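Local coordinates for halohydrin epoxidase A (Corynebacterium sp., PDB 4Z9F), which probably converts vicinal halohydrins into epoxides with release of hydrogen halide, as a lyase built on a Rossmann-type fold, at residues 74-80 and 127-132. The protein carries 1 engineered substitution. Sequence-based numbering, arbitrary orientation.
Sequences DTIVSND and ASVIFI
Ala127 sets its CB against Asp74 O, 3.2 Å away, where the two central strands of the parallel Rossmann-type sheet begin to pair. Ser128 N donates to that same oxygen, and a water bridges Asp74 O and Ser128 OG; Ser128 O returns a bond to Ile76 N (2.7 Å). Val129 lays CG1 beside CB of Ile76, 4.2 Å off, on the face shared with Ser78 and Phe131. Ile130 N donates almost straight to Ile76 O (N-H...O 173°), and its carbonyl takes Ser78 N; on the face carrying Thr75 and Val77 its CD1 meets Thr75 CG2 (4.1 Å), where Leu223 and Ala224 of helix 213-224 touch the pair. Phe131 brings CD2 to within 3.6 Å of Ser78 CB, approaching obliquely. With OG anti to its backbone N (chi1 -174°), the Ser78 hydroxyl lies near CD2 and CE2 of that ring and donates to Asp80 OD2 (2.7 Å). Ile132 N closes the ladder on Ser78 O, from above the carbonyl plane, while CG1 packs on Val77 CG1 (3.9 Å) and on Asn79, whose ND2 bonds to His11 O and OD1 to Ala13 N. A second water bridges Asp80 OD2 and Ile132 O. Five backbone bonds thus set the parallel register, and hydroxyl and water together restrain the buried Asp80 carboxylate just past the strand.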
ATOM      1  N   ASP C  74      -3.662  31.171   0.941  1.00 21.83           N
ATOM      2  CA  ASP C  74      -3.971  30.300  -0.187  1.00 22.58           C
ATOM      3  C   ASP C  74      -3.334  28.920  -0.035  1.00 21.98           C
ATOM      4  O   ASP C  74      -3.960  27.911  -0.376  1.00 20.79           O
ATOM      5  CB  ASP C  74      -3.502  30.954  -1.497  1.00 23.23           C
ATOM      6  CG  ASP C  74      -3.593  30.019  -2.708  1.00 26.09           C
ATOM      7  OD1 ASP C  74      -4.582  30.122  -3.479  1.00 26.66           O
ATOM      8  OD2 ASP C  74      -2.656  29.201  -2.920  1.00 22.46           O
ATOM      9  N   THR C  75      -2.101  28.867   0.467  1.00 21.52           N
ATOM     10  CA  THR C  75      -1.346  27.624   0.576  1.00 23.04           C
ATOM     11  C   THR C  75      -0.507  27.627   1.843  1.00 22.65           C
ATOM     12  O   THR C  75       0.120  28.639   2.187  1.00 20.88           O
ATOM     13  CB  THR C  75      -0.436  27.424  -0.648  1.00 19.65           C
ATOM     14  OG1 THR C  75      -1.238  27.335  -1.831  1.00 23.16           O
ATOM     15  CG2 THR C  75       0.414  26.162  -0.494  1.00 18.12           C
ATOM     16  N   ILE C  76      -0.521  26.503   2.553  1.00 21.30           N
ATOM     17  CA  ILE C  76       0.393  26.256   3.658  1.00 19.54           C
ATOM     18  C   ILE C  76       1.298  25.101   3.232  1.00 23.12           C
ATOM     19  O   ILE C  76       0.807  24.035   2.842  1.00 18.57           O
ATOM     20  CB  ILE C  76      -0.349  25.926   4.964  1.00 23.06           C
ATOM     21  CG1 ILE C  76      -1.286  27.077   5.365  1.00 18.77           C
ATOM     22  CG2 ILE C  76       0.645  25.610   6.084  1.00 22.99           C
ATOM     23  CD1 ILE C  76      -2.173  26.748   6.547  1.00 21.88           C
ATOM     24  N   VAL C  77       2.609  25.327   3.260  1.00 22.06           N
ATOM     25  CA  VAL C  77       3.589  24.259   3.108  1.00 20.29           C
ATOM     26  C   VAL C  77       4.098  23.924   4.497  1.00 22.63           C
ATOM     27  O   VAL C  77       4.864  24.691   5.092  1.00 20.49           O
ATOM     28  CB  VAL C  77       4.744  24.651   2.180  1.00 18.84           C
ATOM     29  CG1 VAL C  77       5.775  23.527   2.154  1.00 21.90           C
ATOM     30  CG2 VAL C  77       4.241  24.920   0.778  1.00 19.13           C
ATOM     31  N   SER C  78       3.651  22.792   5.028  1.00 19.20           N
ATOM     32  CA  SER C  78       4.076  22.339   6.349  1.00 20.33           C
ATOM     33  C   SER C  78       5.351  21.533   6.155  1.00 24.13           C
ATOM     34  O   SER C  78       5.322  20.318   5.974  1.00 23.06           O
ATOM     35  CB  SER C  78       2.991  21.512   7.016  1.00 17.85           C
ATOM     36  OG  SER C  78       3.362  21.192   8.342  1.00 20.05           O
ATOM     37  N   ASN C  79       6.481  22.230   6.193  1.00 21.43           N
ATOM     38  CA  ASN C  79       7.782  21.662   5.845  1.00 19.31           C
ATOM     39  C   ASN C  79       8.481  21.247   7.139  1.00 22.39           C
ATOM     40  O   ASN C  79       9.385  21.912   7.647  1.00 27.28           O
ATOM     41  CB  ASN C  79       8.569  22.681   5.032  1.00 19.87           C
ATOM     42  CG  ASN C  79      10.009  22.301   4.841  1.00 25.15           C
ATOM     43  OD1 ASN C  79      10.330  21.282   4.218  1.00 23.36           O
ATOM     44  ND2 ASN C  79      10.899  23.143   5.346  1.00 23.25           N
ATOM     45  N   ASP C  80       8.041  20.121   7.689  1.00 22.00           N
ATOM     46  CA  ASP C  80       8.536  19.681   8.981  1.00 22.03           C
ATOM     47  C   ASP C  80       9.829  18.890   8.817  1.00 24.23           C
ATOM     48  O   ASP C  80      10.007  18.166   7.836  1.00 24.08           O
ATOM     49  CB  ASP C  80       7.465  18.857   9.692  1.00 21.63           C
ATOM     50  CG  ASP C  80       6.157  19.631   9.832  1.00 25.51           C
ATOM     51  OD1 ASP C  80       6.110  20.538  10.692  1.00 24.85           O
ATOM     52  OD2 ASP C  80       5.199  19.367   9.066  1.00 21.91           O
ATOM     53  N   ALA C 127      -8.175  26.310   0.791  1.00 18.77           N
ATOM     54  CA  ALA C 127      -6.740  26.506   0.638  1.00 18.34           C
ATOM     55  C   ALA C 127      -6.088  25.159   0.367  1.00 20.46           C
ATOM     56  O   ALA C 127      -6.761  24.122   0.389  1.00 24.71           O
ATOM     57  CB  ALA C 127      -6.105  27.136   1.879  1.00 20.49           C
ATOM     58  N   SER C 128      -4.785  25.166   0.110  1.00 21.14           N
ATOM     59  CA  SER C 128      -4.007  23.940   0.016  1.00 20.02           C
ATOM     60  C   SER C 128      -3.063  23.854   1.206  1.00 22.84           C
ATOM     61  O   SER C 128      -2.432  24.842   1.594  1.00 22.12           O
ATOM     62  CB  SER C 128      -3.216  23.874  -1.294  1.00 17.93           C
ATOM     63  OG  SER C 128      -4.069  23.896  -2.420  1.00 23.14           O
ATOM     64  N   VAL C 129      -2.991  22.675   1.807  1.00 20.48           N
ATOM     65  CA  VAL C 129      -2.084  22.414   2.902  1.00 18.18           C
ATOM     66  C   VAL C 129      -1.238  21.235   2.440  1.00 25.38           C
ATOM     67  O   VAL C 129      -1.762  20.126   2.250  1.00 18.45           O
ATOM     68  CB  VAL C 129      -2.824  22.118   4.215  1.00 22.20           C
ATOM     69  CG1 VAL C 129      -1.857  22.012   5.371  1.00 20.68           C
ATOM     70  CG2 VAL C 129      -3.881  23.208   4.505  1.00 20.03           C
ATOM     71  N   ILE C 130       0.050  21.489   2.203  1.00 21.29           N
ATOM     72  CA  ILE C 130       0.972  20.499   1.655  1.00 21.11           C
ATOM     73  C   ILE C 130       1.966  20.136   2.742  1.00 25.38           C
ATOM     74  O   ILE C 130       2.698  21.003   3.234  1.00 22.66           O
ATOM     75  CB  ILE C 130       1.689  21.034   0.409  1.00 23.10           C
ATOM     76  CG1 ILE C 130       0.661  21.408  -0.652  1.00 22.86           C
ATOM     77  CG2 ILE C 130       2.663  19.990  -0.136  1.00 23.37           C
ATOM     78  CD1 ILE C 130       1.180  22.334  -1.682  1.00 18.29           C
ATOM     79  N   PHE C 131       1.995  18.860   3.120  1.00 20.34           N
ATOM     80  CA  PHE C 131       2.879  18.385   4.170  1.00 20.47           C
ATOM     81  C   PHE C 131       4.109  17.758   3.528  1.00 20.70           C
ATOM     82  O   PHE C 131       3.984  16.847   2.700  1.00 22.85           O
ATOM     83  CB  PHE C 131       2.163  17.381   5.073  1.00 18.17           C
ATOM     84  CG  PHE C 131       1.084  17.995   5.915  1.00 17.93           C
ATOM     85  CD1 PHE C 131      -0.180  18.240   5.389  1.00 19.74           C
ATOM     86  CD2 PHE C 131       1.327  18.309   7.244  1.00 16.96           C
ATOM     87  CE1 PHE C 131      -1.188  18.798   6.182  1.00 15.50           C
ATOM     88  CE2 PHE C 131       0.326  18.882   8.036  1.00 21.84           C
ATOM     89  CZ  PHE C 131      -0.929  19.120   7.504  1.00 19.13           C
ATOM     90  N   ILE C 132       5.289  18.260   3.879  1.00 18.10           N
ATOM     91  CA  ILE C 132       6.530  17.632   3.441  1.00 19.50           C
ATOM     92  C   ILE C 132       6.898  16.589   4.480  1.00 20.51           C
ATOM     93  O   ILE C 132       7.149  16.918   5.644  1.00 20.30           O
ATOM     94  CB  ILE C 132       7.662  18.655   3.256  1.00 19.19           C
ATOM     95  CG1 ILE C 132       7.164  19.901   2.524  1.00 19.07           C
ATOM     96  CG2 ILE C 132       8.840  17.998   2.509  1.00 21.72           C
ATOM     97  CD1 ILE C 132       6.802  19.738   1.051  1.00 18.32           C
TER
HETATM   98  O   HOH W   1      -4.096  26.609  -2.965  1.00 21.86           O
HETATM   99  O   HOH W   2       5.060  17.253   7.581  1.00 23.20           O